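Local atomic coordinates of phosphate binding protein (Planctomyces limnophilus, PDB entry 4JWO), a protein that probably binds phosphate as part of a system that carries it across the cytoplasmic membrane. Residues Phe102-Phe105 with Glu109-Val112; Ala293-Lys296 with Val300-Phe303. All coordinates share one frame; numbering follows the deposited sequence.

Interaction 1 (Phe102-Phe105 with Glu109-Val112)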
ATOM      1  N   PHE A 102     -11.097  -9.660  -5.742  1.00 32.97           N
ATOM      2  CA  PHE A 102     -12.506  -9.337  -5.931  1.00 30.85           C
ATOM      3  C   PHE A 102     -13.190 -10.335  -6.869  1.00 33.22           C
ATOM      4  O   PHE A 102     -14.385 -10.609  -6.727  1.00 34.89           O
ATOM      5  CB  PHE A 102     -12.681  -7.908  -6.458  1.00 30.05           C
ATOM      6  CG  PHE A 102     -12.740  -6.855  -5.379  1.00 32.57           C
ATOM      7  CD1 PHE A 102     -13.695  -6.916  -4.372  1.00 35.74           C
ATOM      8  CD2 PHE A 102     -11.863  -5.786  -5.398  1.00 26.76           C
ATOM      9  CE1 PHE A 102     -13.753  -5.926  -3.388  1.00 31.92           C
ATOM     10  CE2 PHE A 102     -11.919  -4.794  -4.416  1.00 31.00           C
ATOM     11  CZ  PHE A 102     -12.865  -4.872  -3.416  1.00 33.63           C
ATOM     12  N   LYS A 103     -12.439 -10.873  -7.831  1.00 33.62           N
ATOM     13  CA  LYS A 103     -12.986 -11.848  -8.778  1.00 36.04           C
ATOM     14  C   LYS A 103     -13.391 -13.127  -8.059  1.00 37.43           C
ATOM     15  O   LYS A 103     -14.419 -13.724  -8.367  1.00 39.61           O
ATOM     16  CB  LYS A 103     -11.974 -12.174  -9.886  1.00 39.38           C
ATOM     17  CG  LYS A 103     -11.880 -11.139 -11.012  1.00 51.78           C
ATOM     18  CD  LYS A 103     -10.755 -11.479 -11.993  1.00 57.12           C
ATOM     19  CE  LYS A 103     -10.777 -10.576 -13.226  1.00 59.85           C
ATOM     20  NZ  LYS A 103      -9.685 -10.924 -14.192  1.00 62.94           N
ATOM     21  N   LYS A 104     -12.565 -13.551  -7.109  1.00 36.38           N
ATOM     22  CA  LYS A 104     -12.874 -14.716  -6.293  1.00 37.78           C
ATOM     23  C   LYS A 104     -13.947 -14.395  -5.265  1.00 38.04           C
ATOM     24  O   LYS A 104     -14.728 -15.256  -4.877  1.00 39.98           O
ATOM     25  CB  LYS A 104     -11.615 -15.240  -5.597  1.00 38.30           C
ATOM     26  CG  LYS A 104     -10.512 -15.681  -6.546  1.00 44.87           C
ATOM     27  CD  LYS A 104      -9.670 -16.788  -5.923  1.00 56.91           C
ATOM     28  CE  LYS A 104      -8.489 -17.163  -6.803  1.00 59.67           C
ATOM     29  NZ  LYS A 104      -7.711 -18.302  -6.233  1.00 72.46           N
ATOM     30  N   PHE A 105     -13.964 -13.145  -4.820  1.00 36.22           N
ATOM     31  CA  PHE A 105     -14.969 -12.648  -3.892  1.00 36.39           C
ATOM     32  C   PHE A 105     -16.339 -12.729  -4.544  1.00 38.45           C
ATOM     33  O   PHE A 105     -17.292 -13.222  -3.950  1.00 40.06           O
ATOM     34  CB  PHE A 105     -14.641 -11.195  -3.552  1.00 34.13           C
ATOM     35  CG  PHE A 105     -15.408 -10.637  -2.380  1.00 35.44           C
ATOM     36  CD1 PHE A 105     -15.146 -11.067  -1.088  1.00 33.94           C
ATOM     37  CD2 PHE A 105     -16.363  -9.648  -2.569  1.00 35.49           C
ATOM     38  CE1 PHE A 105     -15.832 -10.527  -0.004  1.00 35.48           C
ATOM     39  CE2 PHE A 105     -17.055  -9.103  -1.489  1.00 38.07           C
ATOM     40  CZ  PHE A 105     -16.787  -9.544  -0.205  1.00 35.47           C
ATOM     41  N   GLU A 109     -15.690 -17.679  -3.617  1.00 44.38           N
ATOM     42  CA  GLU A 109     -14.711 -18.727  -3.363  1.00 44.91           C
ATOM     43  C   GLU A 109     -13.786 -18.374  -2.197  1.00 45.39           C
ATOM     44  O   GLU A 109     -12.902 -19.154  -1.842  1.00 44.27           O
ATOM     45  CB  GLU A 109     -13.908 -19.014  -4.639  1.00 44.82           C
ATOM     46  CG  GLU A 109     -14.755 -19.605  -5.770  1.00 47.20           C
ATOM     47  CD  GLU A 109     -14.134 -19.419  -7.147  1.00 46.81           C
ATOM     48  OE1 GLU A 109     -13.161 -18.638  -7.271  1.00 55.44           O
ATOM     49  OE2 GLU A 109     -14.637 -20.045  -8.108  1.00 50.18           O
ATOM     50  N   ILE A 110     -13.999 -17.195  -1.611  1.00 41.33           N
ATOM     51  CA  ILE A 110     -13.243 -16.737  -0.440  1.00 39.78           C
ATOM     52  C   ILE A 110     -14.148 -16.002   0.567  1.00 44.03           C
ATOM     53  O   ILE A 110     -15.287 -15.663   0.249  1.00 42.82           O
ATOM     54  CB  ILE A 110     -12.064 -15.811  -0.834  1.00 41.62           C
ATOM     55  CG1 ILE A 110     -12.570 -14.576  -1.579  1.00 35.79           C
ATOM     56  CG2 ILE A 110     -11.028 -16.565  -1.672  1.00 45.89           C
ATOM     57  CD1 ILE A 110     -11.476 -13.569  -1.898  1.00 33.31           C
ATOM     58  N   ASP A 111     -13.631 -15.738   1.766  1.00 39.51           N
ATOM     59  CA  ASP A 111     -14.420 -15.101   2.827  1.00 40.43           C
ATOM     60  C   ASP A 111     -14.092 -13.625   3.007  1.00 36.47           C
ATOM     61  O   ASP A 111     -14.963 -12.815   3.324  1.00 36.35           O
ATOM     62  CB  ASP A 111     -14.172 -15.802   4.161  1.00 40.35           C
ATOM     63  CG  ASP A 111     -14.527 -17.265   4.118  1.00 43.18           C
ATOM     64  OD1 ASP A 111     -15.532 -17.610   3.467  1.00 44.59           O
ATOM     65  OD2 ASP A 111     -13.793 -18.068   4.730  1.00 44.16           O
ATOM     66  N   VAL A 112     -12.821 -13.294   2.821  1.00 34.63           N
ATOM     67  CA  VAL A 112     -12.305 -11.956   3.087  1.00 32.33           C
ATOM     68  C   VAL A 112     -11.349 -11.563   1.976  1.00 32.15           C
ATOM     69  O   VAL A 112     -10.530 -12.373   1.556  1.00 30.89           O
ATOM     70  CB  VAL A 112     -11.524 -11.927   4.424  1.00 32.04           C
ATOM     71  CG1 VAL A 112     -10.801 -10.604   4.605  1.00 29.71           C
ATOM     72  CG2 VAL A 112     -12.455 -12.186   5.594  1.00 33.83           C
TER
HETATM   73  O   HOH W   1     -17.709 -13.924  -1.554  1.00 32.07           O

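Interaction 2 (Ala293-Lys296 with Val300-Phe303)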
ATOM      1  N   ALA A 293     -23.268 -11.831   5.431  1.00 38.42           N
ATOM      2  CA  ALA A 293     -23.527 -13.248   5.658  1.00 38.15           C
ATOM      3  C   ALA A 293     -22.343 -13.959   6.317  1.00 37.20           C
ATOM      4  O   ALA A 293     -22.531 -14.762   7.229  1.00 39.55           O
ATOM      5  CB  ALA A 293     -23.923 -13.939   4.357  1.00 40.80           C
ATOM      6  N   LYS A 294     -21.128 -13.667   5.858  1.00 36.69           N
ATOM      7  CA  LYS A 294     -19.936 -14.294   6.430  1.00 39.77           C
ATOM      8  C   LYS A 294     -19.731 -13.873   7.878  1.00 37.35           C
ATOM      9  O   LYS A 294     -19.184 -14.627   8.678  1.00 37.48           O
ATOM     10  CB  LYS A 294     -18.685 -13.954   5.617  1.00 39.47           C
ATOM     11  CG  LYS A 294     -18.711 -14.391   4.162  1.00 48.38           C
ATOM     12  CD  LYS A 294     -18.368 -15.854   3.997  1.00 52.12           C
ATOM     13  CE  LYS A 294     -18.260 -16.217   2.523  1.00 53.66           C
ATOM     14  NZ  LYS A 294     -17.899 -17.651   2.345  1.00 53.58           N
ATOM     15  N   LEU A 295     -20.164 -12.660   8.205  1.00 37.22           N
ATOM     16  CA  LEU A 295     -20.022 -12.128   9.558  1.00 37.18           C
ATOM     17  C   LEU A 295     -20.910 -12.841  10.584  1.00 46.22           C
ATOM     18  O   LEU A 295     -20.745 -12.650  11.791  1.00 42.18           O
ATOM     19  CB  LEU A 295     -20.261 -10.615   9.568  1.00 34.91           C
ATOM     20  CG  LEU A 295     -19.033  -9.841   9.088  1.00 35.99           C
ATOM     21  CD1 LEU A 295     -19.382  -8.417   8.698  1.00 35.24           C
ATOM     22  CD2 LEU A 295     -17.968  -9.845  10.170  1.00 39.10           C
ATOM     23  N   LYS A 296     -21.840 -13.666  10.103  1.00 40.02           N
ATOM     24  CA  LYS A 296     -22.646 -14.509  10.981  1.00 44.68           C
ATOM     25  C   LYS A 296     -21.795 -15.631  11.561  1.00 44.08           C
ATOM     26  O   LYS A 296     -22.104 -16.173  12.620  1.00 47.96           O
ATOM     27  CB  LYS A 296     -23.843 -15.105  10.229  1.00 45.47           C
ATOM     28  CG  LYS A 296     -24.934 -14.108   9.881  1.00 49.82           C
ATOM     29  CD  LYS A 296     -26.032 -14.777   9.064  1.00 51.37           C
ATOM     30  CE  LYS A 296     -27.063 -13.770   8.583  1.00 55.60           C
ATOM     31  NZ  LYS A 296     -27.927 -13.273   9.686  1.00 60.82           N
ATOM     32  N   VAL A 300     -15.216 -15.369  11.636  1.00 43.43           N
ATOM     33  CA  VAL A 300     -15.017 -14.291  10.679  1.00 38.67           C
ATOM     34  C   VAL A 300     -15.239 -12.961  11.377  1.00 41.04           C
ATOM     35  O   VAL A 300     -14.453 -12.027  11.222  1.00 40.03           O
ATOM     36  CB  VAL A 300     -15.968 -14.419   9.478  1.00 39.97           C
ATOM     37  CG1 VAL A 300     -15.908 -13.179   8.607  1.00 35.76           C
ATOM     38  CG2 VAL A 300     -15.629 -15.664   8.669  1.00 40.28           C
ATOM     39  N   ALA A 301     -16.306 -12.887  12.166  1.00 48.12           N
ATOM     40  CA  ALA A 301     -16.592 -11.690  12.946  1.00 50.67           C
ATOM     41  C   ALA A 301     -15.459 -11.385  13.917  1.00 53.74           C
ATOM     42  O   ALA A 301     -15.017 -10.243  14.031  1.00 46.94           O
ATOM     43  CB  ALA A 301     -17.899 -11.843  13.689  1.00 51.47           C
ATOM     44  N   GLU A 302     -14.982 -12.414  14.609  1.00 57.44           N
ATOM     45  CA  GLU A 302     -13.864 -12.255  15.533  1.00 61.11           C
ATOM     46  C   GLU A 302     -12.589 -11.789  14.833  1.00 53.44           C
ATOM     47  O   GLU A 302     -11.789 -11.051  15.408  1.00 52.98           O
ATOM     48  CB  GLU A 302     -13.601 -13.556  16.293  1.00 66.11           C
ATOM     49  CG  GLU A 302     -12.778 -13.368  17.543  1.00 67.69           C
ATOM     50  CD  GLU A 302     -13.351 -12.296  18.450  1.00 66.51           C
ATOM     51  OE1 GLU A 302     -14.591 -12.230  18.592  1.00 70.29           O
ATOM     52  OE2 GLU A 302     -12.563 -11.511  19.013  1.00 69.91           O
ATOM     53  N   PHE A 303     -12.401 -12.217  13.590  1.00 51.71           N
ATOM     54  CA  PHE A 303     -11.221 -11.817  12.837  1.00 45.22           C
ATOM     55  C   PHE A 303     -11.239 -10.326  12.513  1.00 46.10           C
ATOM     56  O   PHE A 303     -10.213  -9.651  12.602  1.00 44.30           O
ATOM     57  CB  PHE A 303     -11.082 -12.629  11.549  1.00 47.05           C
ATOM     58  CG  PHE A 303      -9.910 -12.218  10.705  1.00 43.22           C
ATOM     59  CD1 PHE A 303      -8.614 -12.474  11.125  1.00 52.45           C
ATOM     60  CD2 PHE A 303     -10.099 -11.576   9.490  1.00 46.25           C
ATOM     61  CE1 PHE A 303      -7.526 -12.093  10.351  1.00 48.56           C
ATOM     62  CE2 PHE A 303      -9.014 -11.193   8.711  1.00 44.66           C
ATOM     63  CZ  PHE A 303      -7.726 -11.457   9.143  1.00 47.04           C
TER

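Interaction 1 (Phe102-Phe105 with Glu109-Val112)
E109 returns to the helix it has just left: its N-H reaches the carbonyl of K104, five residues back, at 2.9 Å from N to O. The bond is almost straight (177° at the hydrogen), with the donor tilted 18° from the carbonyl plane. The E109 side chain crosses that of K104 at roughly a right angle, OE1 lying 4.0 Å from K104 CG; because OE1 and NZ remain 5.6 Å apart, any attraction between the charges probably acts only at a distance. I110 supplies the apolar filling. A chi1 of 59° sets CG1 between the backbone N and the carbonyl carbon, and from there it reaches to 3.8 Å from F105 N, at the edge of the F105 ring near its plane, while CD1 comes 4.1 Å from K104 CB. An alanine here would lose CG1, CG2 and CD1 and would probably leave a gap beside the F105 backbone N and K104 CB. D111 meets the same ring through its backbone, its O lying 4.1 Å from F105 CE1; that carbonyl also accepts a hydrogen bond from T290. The whole is the helix-to-strand turn of a beta-alpha-beta unit, in which helix 98-106 links strands 89-93 and 112-115, both parallel to strand 61-67 between them.

Interaction 2 (Ala293-Lys296 with Val300-Phe303)
K294 and L295 pack against V300 and A301 across a strand-to-helix turn, the connection between strand 283-291 and helix 298-308 in the periplasmic-binding-protein fold. Residues 293-296 turn with helix-like backbone angles, K296 N being hydrogen-bonded to A293 O, and this turn is set against the first part of the following helix.

Backbone carbonyls resting on aliphatic carbons make up one kind of contact. K294 O approaches V300 at its branch point, 3.3 Å from CB, with both methyl groups close by: CG1 at 3.6 Å and CG2 at 3.7 Å. One residue on, L295 O meets the methyl of A301, 3.5 Å from CB, so successive carbonyls of the turn face successive residues of the helix.

Purely apolar packing is the other kind, and L295 carries most of it. Its CD2 methyl lies 4.2 Å from V300 CG1 and also touches A301, while the side chain is backed by L336, A339 and L340 of helix 326-340. K294 adds its CB, near V300 CG1, but its chain bends at the second torsion (chi2 -81°), and its ammonium reaches D111, with which it forms a salt bridge.

L295 CD2 meets the backbone as well as the side chain of A301, 3.6 Å from CA and 4.0 Å from CB.

Overall arrangement
Interaction 1 and interaction 2 lie 14 Å apart between centres and are joined by a salt bridge: D111 OD1 of the first meets K294 NZ of the second at 2.6 Å, and K294 CE packs 3.8 Å from I110 O. R297, in the turn between 293-296 and 300-303, gives the same carboxylate oxygen a second charged partner, while OD2 accepts a bond from A64 N on strand 61-67. The two turns thus adjoin where strands 112-115 and 283-291 run antiparallel. Their centres stand about 20 and 25 Å from that of the chain, at the outer end of one lobe, probably remote from the interlobe cleft where such proteins bind their ligand.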